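Local atomic coordinates of BexL (Amycolatopsis orientalis, PDB entry 4XRW), a protein that probably catalyses the aromatisation and cyclisation of a polyketide chain, as a di-domain aromatase/cyclase of the type II polyketide pathway to BE-7585A. Residues F191-A196 and R238-H243; Q218-D223 and T234-V239; H244-K249 and W264-E269. One frame throughout, in Å; residues are numbered along the deposited sequence.

Interaction 1. Residues F191-A196 and R238-H243; sequences FVDQAA and RVCFPH
Arg238 reaches from its strand to the last turn of helix 185-193 and takes hold of a single carbonyl, that of Val192. Its NH2 gives the main hydrogen bond, 2.8 Å to Val192 O with an N-H...O angle of 157°, while NH1 adds a weak second one to the same oxygen at 3.2 Å. Val192 O therefore sits at the edge of the guanidinium, close to its plane, and is held by both terminal nitrogens. The carbonyl of Asp193 also comes to 3.1 Å from Arg238 NH2, but at an angle too poor for a hydrogen bond. Hydrocarbon adds to the shell: Val192 CG1 approaches NH1 of Arg238 to 4.0 Å, the two side chains crossing at about a right angle, and CB of Ala195 lies 3.8 Å from NH2, oblique to the plane. Farther along the strand, Asp193 OD1 comes within 3.4 Å of Cys240 SG; the aspartate puts CG opposite its backbone N (chi1 -178°), which carries the carboxylate across to the cysteine.

In the helix-grip fold a curved antiparallel sheet wraps a long C-terminal helix, and the short helices after the first strand close over the sheet. Here a sheet arginine receives the carbonyl end of one such helix, whose partial negative charge would suit a cation. The chain turns away at once: Gln194 leaves helical geometry as the centre of an inverse gamma turn, with Ala195 N making a weak hydrogen bond to Asp193 O at 2.8 Å.

Gln218 of the adjoining strand 217-225 ties the two elements together: OE1 accepts from Arg238 and NE2 donates to Asp193 O. Trp198, Ile246 and Tyr248 pack against the arginine side chain.

Interaction 2. Residues Q218-D223 and T234-V239; sequences QVLRMD and TESVRV
Gln218 and Arg238 lay their flat ends in almost one plane, the amide and guanidinium only 3° apart. Within that plane OE1 of Gln218 accepts two bonds, from NE of Arg238 at 2.9 Å, nearly along the C=O axis, and from NH2 of Arg238 at 2.8 Å, on a lone pair. This side-on grip fixes the rotation of both groups. The glutamine runs extended beyond CG, whereas the arginine bends at chi3 (-58°), turning its NE edge to the amide. Leu220 comes over one guanidinium face, its CD2 3.8 Å above the plane and offset toward the rim.

The other sheet face carries Arg221 and Glu235, a non-hydrogen-bonded backbone pair whose guanidinium and carboxylate planes stand 73° apart. Arg221 NH1 makes a salt bridge of 2.9 Å to Glu235 OE1, which lies in the guanidinium plane but is met from above the plane of its own carboxylate. OE2 of Glu235 has a second partner, the hydroxyl of Thr251. Alongside, Val219 CG1 rests 3.7 Å from Glu235 CD.

Three hydrogen-bonded pairs, Gln218 with Arg238, Leu220 with Ser236 and Met222 with Thr234, set this register, and one water joins Leu220 O to Ser236 OG. The whole is a regular antiparallel beta hairpin, strands 217-225 and 231-241, in the seven-stranded sheet of a helix-grip domain.

Interaction 3. Residues H244-K249 and W264-E269; sequences HRIVYK and WDFAEE
Trp264 leans from its strand across Ile246 toward Tyr248, with CG opposite its own carbonyl carbon (chi1 -58°). Its CB lies 3.9 Å from Ile246 O, just beside the backbone ladder. Past CG, CD1 meets CB of Ile246 at 4.0 Å and CE2 of Tyr248 at 3.7 Å. NE1 comes nearer still to that tyrosine carbon, 3.5 Å from CE2. The phenol ring and the five-membered ring of the indole have planes 33° apart and meet obliquely. Beyond them the indole continues to Val192 of helix 185-193.

The backbone beneath is firmly paired: Trp264 N donates to Ile246 O at 2.7 Å, and Ile246 N returns a bond to Trp264 O. Next along, Phe266 N reaches His244 O from well above the carbonyl plane. The phenylalanine ring offers its edge to Ile246 CD1. On the opposite sheet face Arg245 and Asp265 run side by side, CG of the arginine 3.6 Å from OD1, while Asp265 OD2 is salt-bridged to Arg263. A water links Asp265 OD1 with the carbonyl and ND1 of His244.

His244 and Arg245 both face Phe241 in a classic beta bulge where strand 245-250 begins beside strand 231-241; on its other side strand 245-250 forms an antiparallel hairpin with 257-268, whose Trp264 and Phe266 pack against helix 185-193 of the helix-grip fold.

In the fold
All three contacts belong to the second of the two family regions, and all draw on one antiparallel sheet in which strands 217-225, 231-241, 245-250 and 257-268 are consecutive neighbours. Interactions 1 and 2 share Arg238 and Val239 and end on the same strand, their centres about 11 Å apart; interaction 3 follows later in the chain, about 9 Å from the centre of interaction 1 and 16 Å from that of interaction 2. Backbone bonding between Val239 and Val247 joins the two hairpins. Helix 185-193, which comes before all these strands, is brought onto the sheet by interaction 1, so that sequence-local hairpins and one long-range helix contact together build part of the helix-grip domain.

Interaction 1. Residues F191-A196 and R238-H243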
loop_
_atom_site.group_PDB
_atom_site.type_symbol
_atom_site.label_atom_id
_atom_site.label_comp_id
_atom_site.label_asym_id
_atom_site.label_seq_id
_atom_site.Cartn_x
_atom_site.Cartn_y
_atom_site.Cartn_z
ATOM N N PHE A 191 -1.687 14.226 -16.695
ATOM C CA PHE A 191 -1.332 13.157 -17.625
ATOM C C PHE A 191 -1.306 11.778 -16.929
ATOM O O PHE A 191 -1.761 10.787 -17.493
ATOM C CB PHE A 191 0.042 13.440 -18.271
ATOM C CG PHE A 191 0.466 12.420 -19.276
ATOM C CD1 PHE A 191 1.152 11.262 -18.901
ATOM C CD2 PHE A 191 0.187 12.606 -20.626
ATOM C CE1 PHE A 191 1.532 10.330 -19.822
ATOM C CE2 PHE A 191 0.569 11.674 -21.559
ATOM C CZ PHE A 191 1.258 10.537 -21.173
ATOM N N VAL A 192 -0.752 11.727 -15.727
ATOM C CA VAL A 192 -0.663 10.442 -14.983
ATOM C C VAL A 192 -2.010 10.073 -14.293
ATOM O O VAL A 192 -2.369 8.897 -14.202
ATOM C CB VAL A 192 0.466 10.491 -13.947
ATOM C CG1 VAL A 192 0.606 9.202 -13.290
ATOM C CG2 VAL A 192 1.814 10.859 -14.654
ATOM N N ASP A 193 -2.742 11.077 -13.840
ATOM C CA ASP A 193 -4.055 10.872 -13.204
ATOM C C ASP A 193 -5.079 10.316 -14.195
ATOM O O ASP A 193 -5.832 9.384 -13.893
ATOM C CB ASP A 193 -4.548 12.195 -12.620
ATOM C CG ASP A 193 -5.892 12.082 -11.899
ATOM O OD1 ASP A 193 -6.068 11.170 -11.063
ATOM O OD2 ASP A 193 -6.757 12.942 -12.168
ATOM N N GLN A 194 -5.119 10.897 -15.391
ATOM C CA GLN A 194 -6.120 10.542 -16.376
ATOM C C GLN A 194 -5.724 9.302 -17.157
ATOM O O GLN A 194 -5.445 9.321 -18.387
ATOM C CB GLN A 194 -6.382 11.750 -17.302
ATOM C CG GLN A 194 -6.912 12.924 -16.519
ATOM C CD GLN A 194 -7.139 14.179 -17.353
ATOM O OE1 GLN A 194 -7.340 14.115 -18.560
ATOM N NE2 GLN A 194 -7.110 15.318 -16.695
ATOM N N ALA A 195 -5.714 8.173 -16.455
ATOM C CA ALA A 195 -5.171 6.960 -17.023
ATOM C C ALA A 195 -6.110 6.326 -18.046
ATOM O O ALA A 195 -5.680 5.507 -18.844
ATOM C CB ALA A 195 -4.817 5.951 -15.904
ATOM N N ALA A 196 -7.366 6.755 -18.076
ATOM C CA ALA A 196 -8.297 6.257 -19.077
ATOM C C ALA A 196 -7.799 6.568 -20.476
ATOM O O ALA A 196 -8.145 5.875 -21.423
ATOM C CB ALA A 196 -9.683 6.844 -18.854
ATOM N N ARG A 238 -5.192 3.296 -6.754
ATOM C CA ARG A 238 -4.454 4.545 -6.639
ATOM C C ARG A 238 -5.233 5.575 -5.821
ATOM O O ARG A 238 -6.459 5.662 -5.887
ATOM C CB ARG A 238 -4.143 5.126 -8.045
ATOM C CG ARG A 238 -3.699 4.081 -9.021
ATOM C CD ARG A 238 -2.871 4.673 -10.192
ATOM N NE ARG A 238 -3.645 5.692 -10.893
ATOM C CZ ARG A 238 -3.186 6.433 -11.901
ATOM N NH1 ARG A 238 -1.949 6.290 -12.313
ATOM N NH2 ARG A 238 -3.971 7.321 -12.482
ATOM N N VAL A 239 -4.484 6.338 -5.059
ATOM C CA VAL A 239 -4.985 7.463 -4.332
ATOM C C VAL A 239 -4.327 8.747 -4.881
ATOM O O VAL A 239 -3.095 8.905 -4.835
ATOM C CB VAL A 239 -4.688 7.334 -2.830
ATOM C CG1 VAL A 239 -5.393 8.422 -2.099
ATOM C CG2 VAL A 239 -5.121 5.939 -2.276
ATOM N N CYS A 240 -5.172 9.660 -5.337
ATOM C CA CYS A 240 -4.742 10.845 -6.086
ATOM C C CYS A 240 -4.959 12.142 -5.276
ATOM O O CYS A 240 -6.048 12.404 -4.764
ATOM C CB CYS A 240 -5.517 10.876 -7.407
ATOM S SG CYS A 240 -5.390 9.297 -8.299
ATOM N N PHE A 241 -3.915 12.947 -5.199
ATOM C CA PHE A 241 -3.892 14.210 -4.449
ATOM C C PHE A 241 -3.495 15.335 -5.436
ATOM O O PHE A 241 -2.326 15.495 -5.726
ATOM C CB PHE A 241 -2.890 14.135 -3.322
ATOM C CG PHE A 241 -3.192 13.057 -2.297
ATOM C CD1 PHE A 241 -4.015 13.326 -1.215
ATOM C CD2 PHE A 241 -2.668 11.797 -2.429
ATOM C CE1 PHE A 241 -4.305 12.346 -0.264
ATOM C CE2 PHE A 241 -2.958 10.795 -1.472
ATOM C CZ PHE A 241 -3.778 11.083 -0.401
ATOM N N PRO A 242 -4.483 16.060 -5.972
ATOM C CA PRO A 242 -4.238 17.131 -6.948
ATOM C C PRO A 242 -3.364 18.212 -6.352
ATOM O O PRO A 242 -3.701 18.597 -5.241
ATOM C CB PRO A 242 -5.619 17.690 -7.224
ATOM C CG PRO A 242 -6.561 16.641 -6.834
ATOM C CD PRO A 242 -5.917 15.824 -5.768
ATOM N N HIS A 243 -2.267 18.661 -6.971
ATOM C CA HIS A 243 -1.702 18.138 -8.198
ATOM C C HIS A 243 -0.293 17.694 -7.928
ATOM O O HIS A 243 0.591 17.923 -8.746
ATOM C CB HIS A 243 -1.713 19.210 -9.298
ATOM C CG HIS A 243 -3.086 19.646 -9.677
ATOM N ND1 HIS A 243 -3.645 20.820 -9.226
ATOM C CD2 HIS A 243 -4.038 19.038 -10.423
ATOM C CE1 HIS A 243 -4.878 20.927 -9.694
ATOM N NE2 HIS A 243 -5.140 19.860 -10.426
#

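Interaction 2. Residues Q218-D223 and T234-V239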
loop_
_atom_site.group_PDB
_atom_site.type_symbol
_atom_site.label_atom_id
_atom_site.label_comp_id
_atom_site.label_asym_id
_atom_site.label_seq_id
_atom_site.Cartn_x
_atom_site.Cartn_y
_atom_site.Cartn_z
ATOM N N GLN A 218 -9.000 5.404 -7.278
ATOM C CA GLN A 218 -9.113 4.756 -8.582
ATOM C C GLN A 218 -8.789 3.257 -8.496
ATOM O O GLN A 218 -7.863 2.877 -7.740
ATOM C CB GLN A 218 -8.152 5.405 -9.564
ATOM C CG GLN A 218 -8.376 6.858 -9.859
ATOM C CD GLN A 218 -7.335 7.416 -10.798
ATOM O OE1 GLN A 218 -6.198 6.963 -10.818
ATOM N NE2 GLN A 218 -7.730 8.386 -11.603
ATOM N N VAL A 219 -9.525 2.437 -9.267
ATOM C CA VAL A 219 -9.162 1.066 -9.509
ATOM C C VAL A 219 -8.762 1.030 -10.978
ATOM O O VAL A 219 -9.579 1.238 -11.866
ATOM C CB VAL A 219 -10.296 0.084 -9.190
ATOM C CG1 VAL A 219 -9.846 -1.328 -9.496
ATOM C CG2 VAL A 219 -10.692 0.233 -7.730
ATOM N N LEU A 220 -7.475 0.858 -11.204
ATOM C CA LEU A 220 -6.918 0.944 -12.564
ATOM C C LEU A 220 -6.591 -0.446 -13.023
ATOM O O LEU A 220 -5.723 -1.100 -12.473
ATOM C CB LEU A 220 -5.696 1.851 -12.575
ATOM C CG LEU A 220 -4.922 1.934 -13.881
ATOM C CD1 LEU A 220 -5.849 2.392 -15.010
ATOM C CD2 LEU A 220 -3.757 2.911 -13.653
ATOM N N ARG A 221 -7.344 -0.920 -14.010
ATOM C CA ARG A 221 -7.033 -2.144 -14.679
ATOM C C ARG A 221 -6.561 -1.824 -16.069
ATOM O O ARG A 221 -7.187 -1.017 -16.767
ATOM C CB ARG A 221 -8.230 -3.077 -14.722
ATOM C CG ARG A 221 -8.657 -3.498 -13.356
ATOM C CD ARG A 221 -9.936 -4.353 -13.443
ATOM N NE ARG A 221 -9.698 -5.636 -14.118
ATOM C CZ ARG A 221 -9.357 -6.773 -13.491
ATOM N NH1 ARG A 221 -9.193 -6.807 -12.181
ATOM N NH2 ARG A 221 -9.184 -7.878 -14.182
ATOM N N MET A 222 -5.434 -2.399 -16.441
ATOM C CA MET A 222 -4.934 -2.122 -17.789
ATOM C C MET A 222 -4.253 -3.292 -18.429
ATOM O O MET A 222 -3.737 -4.168 -17.762
ATOM C CB MET A 222 -4.021 -0.913 -17.772
ATOM C CG MET A 222 -2.879 -0.961 -16.873
ATOM S SD MET A 222 -2.126 0.698 -16.856
ATOM C CE MET A 222 -0.554 0.347 -17.614
ATOM N N ASP A 223 -4.352 -3.302 -19.759
ATOM C CA ASP A 223 -3.734 -4.272 -20.628
ATOM C C ASP A 223 -2.466 -3.713 -21.214
ATOM O O ASP A 223 -2.471 -2.610 -21.799
ATOM C CB ASP A 223 -4.670 -4.636 -21.768
ATOM C CG ASP A 223 -5.763 -5.579 -21.360
ATOM O OD1 ASP A 223 -5.910 -5.904 -20.151
ATOM O OD2 ASP A 223 -6.499 -5.986 -22.266
ATOM N N THR A 234 -3.542 -6.122 -15.495
ATOM C CA THR A 234 -3.043 -5.809 -14.165
ATOM C C THR A 234 -3.916 -4.771 -13.489
ATOM O O THR A 234 -4.321 -3.807 -14.128
ATOM C CB THR A 234 -1.606 -5.251 -14.246
ATOM O OG1 THR A 234 -0.816 -6.130 -15.080
ATOM C CG2 THR A 234 -0.997 -5.197 -12.873
ATOM N N GLU A 235 -4.184 -4.957 -12.192
ATOM C CA GLU A 235 -4.970 -4.009 -11.423
ATOM C C GLU A 235 -4.098 -3.387 -10.357
ATOM O O GLU A 235 -3.306 -4.078 -9.710
ATOM C CB GLU A 235 -6.161 -4.705 -10.783
ATOM C CG GLU A 235 -7.066 -3.798 -9.935
ATOM C CD GLU A 235 -8.158 -4.586 -9.212
ATOM O OE1 GLU A 235 -9.149 -4.989 -9.891
ATOM O OE2 GLU A 235 -8.008 -4.814 -7.971
ATOM N N SER A 236 -4.254 -2.082 -10.173
ATOM C CA SER A 236 -3.759 -1.379 -9.006
ATOM C C SER A 236 -4.835 -0.450 -8.453
ATOM O O SER A 236 -5.765 -0.057 -9.170
ATOM C CB SER A 236 -2.517 -0.576 -9.358
ATOM O OG SER A 236 -2.874 0.387 -10.347
ATOM N N VAL A 237 -4.695 -0.087 -7.186
ATOM C CA VAL A 237 -5.570 0.898 -6.573
ATOM C C VAL A 237 -4.718 2.140 -6.312
ATOM O O VAL A 237 -3.594 2.020 -5.801
ATOM C CB VAL A 237 -6.201 0.359 -5.275
ATOM C CG1 VAL A 237 -6.912 1.471 -4.532
ATOM C CG2 VAL A 237 -7.138 -0.798 -5.599
ATOM N N ARG A 238 -5.192 3.296 -6.754
ATOM C CA ARG A 238 -4.454 4.545 -6.639
ATOM C C ARG A 238 -5.233 5.575 -5.821
ATOM O O ARG A 238 -6.459 5.662 -5.887
ATOM C CB ARG A 238 -4.143 5.126 -8.045
ATOM C CG ARG A 238 -3.699 4.081 -9.021
ATOM C CD ARG A 238 -2.871 4.673 -10.192
ATOM N NE ARG A 238 -3.645 5.692 -10.893
ATOM C CZ ARG A 238 -3.186 6.433 -11.901
ATOM N NH1 ARG A 238 -1.949 6.290 -12.313
ATOM N NH2 ARG A 238 -3.971 7.321 -12.482
ATOM N N VAL A 239 -4.484 6.338 -5.059
ATOM C CA VAL A 239 -4.985 7.463 -4.332
ATOM C C VAL A 239 -4.327 8.747 -4.881
ATOM O O VAL A 239 -3.095 8.905 -4.835
ATOM C CB VAL A 239 -4.688 7.334 -2.830
ATOM C CG1 VAL A 239 -5.393 8.422 -2.099
ATOM C CG2 VAL A 239 -5.121 5.939 -2.276
HETATM O O HOH W 1 -2.625 -1.362 -12.927
HETATM O O HOH W 2 -0.976 -4.779 -17.443
#

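Interaction 3. Residues H244-K249 and W264-E269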
loop_
_atom_site.group_PDB
_atom_site.type_symbol
_atom_site.label_atom_id
_atom_site.label_comp_id
_atom_site.label_asym_id
_atom_site.label_seq_id
_atom_site.Cartn_x
_atom_site.Cartn_y
_atom_site.Cartn_z
ATOM N N HIS A 244 -0.080 17.013 -6.810
ATOM C CA HIS A 244 1.270 16.742 -6.372
ATOM C C HIS A 244 1.656 15.281 -6.089
ATOM O O HIS A 244 2.853 14.954 -5.977
ATOM C CB HIS A 244 1.538 17.614 -5.139
ATOM C CG HIS A 244 0.764 17.208 -3.920
ATOM N ND1 HIS A 244 1.279 16.351 -2.971
ATOM C CD2 HIS A 244 -0.473 17.552 -3.486
ATOM C CE1 HIS A 244 0.394 16.178 -2.006
ATOM N NE2 HIS A 244 -0.680 16.896 -2.293
ATOM N N ARG A 245 0.684 14.381 -5.987
ATOM C CA ARG A 245 1.013 13.037 -5.603
ATOM C C ARG A 245 -0.042 12.046 -6.017
ATOM O O ARG A 245 -1.217 12.318 -5.927
ATOM C CB ARG A 245 1.204 12.968 -4.088
ATOM C CG ARG A 245 1.689 11.644 -3.568
ATOM C CD ARG A 245 1.942 11.756 -2.045
ATOM N NE ARG A 245 0.737 12.146 -1.314
ATOM C CZ ARG A 245 0.710 12.819 -0.161
ATOM N NH1 ARG A 245 1.835 13.203 0.439
ATOM N NH2 ARG A 245 -0.463 13.114 0.396
ATOM N N ILE A 246 0.427 10.892 -6.461
ATOM C CA ILE A 246 -0.439 9.741 -6.717
ATOM C C ILE A 246 0.255 8.532 -6.112
ATOM O O ILE A 246 1.392 8.190 -6.475
ATOM C CB ILE A 246 -0.697 9.500 -8.218
ATOM C CG1 ILE A 246 -1.401 10.684 -8.841
ATOM C CG2 ILE A 246 -1.516 8.215 -8.421
ATOM C CD1 ILE A 246 -1.439 10.633 -10.304
ATOM N N VAL A 247 -0.410 7.902 -5.141
ATOM C CA VAL A 247 0.126 6.749 -4.445
ATOM C C VAL A 247 -0.646 5.500 -4.855
ATOM O O VAL A 247 -1.871 5.581 -5.029
ATOM C CB VAL A 247 0.012 6.902 -2.895
ATOM C CG1 VAL A 247 0.613 5.664 -2.215
ATOM C CG2 VAL A 247 0.704 8.173 -2.411
ATOM N N TYR A 248 0.021 4.380 -5.054
ATOM C CA TYR A 248 -0.703 3.197 -5.503
ATOM C C TYR A 248 -0.129 1.911 -4.975
ATOM O O TYR A 248 1.003 1.865 -4.446
ATOM C CB TYR A 248 -0.776 3.148 -7.043
ATOM C CG TYR A 248 0.565 3.019 -7.743
ATOM C CD1 TYR A 248 1.047 1.784 -8.128
ATOM C CD2 TYR A 248 1.333 4.148 -8.022
ATOM C CE1 TYR A 248 2.274 1.661 -8.792
ATOM C CE2 TYR A 248 2.561 4.039 -8.681
ATOM C CZ TYR A 248 3.022 2.785 -9.045
ATOM O OH TYR A 248 4.228 2.640 -9.694
ATOM N N LYS A 249 -0.952 0.875 -5.080
ATOM C CA LYS A 249 -0.567 -0.482 -4.748
ATOM C C LYS A 249 -1.101 -1.408 -5.809
ATOM O O LYS A 249 -2.282 -1.290 -6.199
ATOM C CB LYS A 249 -1.102 -0.910 -3.361
ATOM C CG LYS A 249 -0.960 -2.404 -3.109
ATOM C CD LYS A 249 -1.329 -2.783 -1.683
ATOM C CE LYS A 249 -0.183 -2.617 -0.705
ATOM N NZ LYS A 249 -0.521 -3.084 0.703
ATOM N N TRP A 264 3.911 8.454 -7.449
ATOM C CA TRP A 264 4.266 9.537 -8.377
ATOM C C TRP A 264 4.267 10.832 -7.575
ATOM O O TRP A 264 3.305 11.099 -6.846
ATOM C CB TRP A 264 3.269 9.662 -9.530
ATOM C CG TRP A 264 3.071 8.440 -10.381
ATOM C CD1 TRP A 264 2.165 7.429 -10.170
ATOM C CD2 TRP A 264 3.760 8.108 -11.578
ATOM N NE1 TRP A 264 2.274 6.483 -11.150
ATOM C CE2 TRP A 264 3.248 6.880 -12.029
ATOM C CE3 TRP A 264 4.784 8.717 -12.302
ATOM C CZ2 TRP A 264 3.715 6.255 -13.187
ATOM C CZ3 TRP A 264 5.239 8.099 -13.464
ATOM C CH2 TRP A 264 4.717 6.887 -13.884
ATOM N N ASP A 265 5.301 11.661 -7.731
ATOM C CA ASP A 265 5.356 12.966 -7.091
ATOM C C ASP A 265 5.648 14.029 -8.141
ATOM O O ASP A 265 6.406 13.782 -9.064
ATOM C CB ASP A 265 6.406 13.018 -5.980
ATOM C CG ASP A 265 5.998 12.202 -4.773
ATOM O OD1 ASP A 265 5.101 12.643 -4.014
ATOM O OD2 ASP A 265 6.563 11.105 -4.607
ATOM N N PHE A 266 4.980 15.161 -8.010
ATOM C CA PHE A 266 5.118 16.279 -8.949
ATOM C C PHE A 266 5.382 17.488 -8.104
ATOM O O PHE A 266 4.493 17.997 -7.434
ATOM C CB PHE A 266 3.877 16.443 -9.816
ATOM C CG PHE A 266 3.388 15.142 -10.376
ATOM C CD1 PHE A 266 3.952 14.608 -11.502
ATOM C CD2 PHE A 266 2.380 14.423 -9.732
ATOM C CE1 PHE A 266 3.514 13.393 -12.008
ATOM C CE2 PHE A 266 1.943 13.199 -10.235
ATOM C CZ PHE A 266 2.513 12.693 -11.372
ATOM N N ALA A 267 6.642 17.888 -8.087
ATOM C CA ALA A 267 7.104 18.974 -7.226
ATOM C C ALA A 267 7.398 20.224 -8.067
ATOM O O ALA A 267 8.189 20.152 -8.994
ATOM C CB ALA A 267 8.331 18.533 -6.488
ATOM N N GLU A 268 6.747 21.343 -7.759
ATOM C CA GLU A 268 7.013 22.599 -8.467
ATOM C C GLU A 268 8.298 23.229 -7.966
ATOM O O GLU A 268 8.507 23.372 -6.768
ATOM C CB GLU A 268 5.847 23.579 -8.318
ATOM C CG GLU A 268 4.605 23.135 -9.095
ATOM C CD GLU A 268 3.497 24.177 -9.129
ATOM O OE1 GLU A 268 3.259 24.822 -8.076
ATOM O OE2 GLU A 268 2.866 24.342 -10.212
ATOM N N GLU A 269 9.172 23.573 -8.903
ATOM C CA GLU A 269 10.424 24.243 -8.590
ATOM C C GLU A 269 10.202 25.753 -8.597
ATOM O O GLU A 269 9.240 26.240 -9.211
ATOM C CB GLU A 269 11.501 23.847 -9.599
ATOM C CG GLU A 269 11.957 22.412 -9.472
ATOM C CD GLU A 269 12.616 22.139 -8.126
ATOM O OE1 GLU A 269 13.134 23.101 -7.511
ATOM O OE2 GLU A 269 12.608 20.971 -7.676
HETATM O O HOH W 3 4.005 15.241 -3.242
#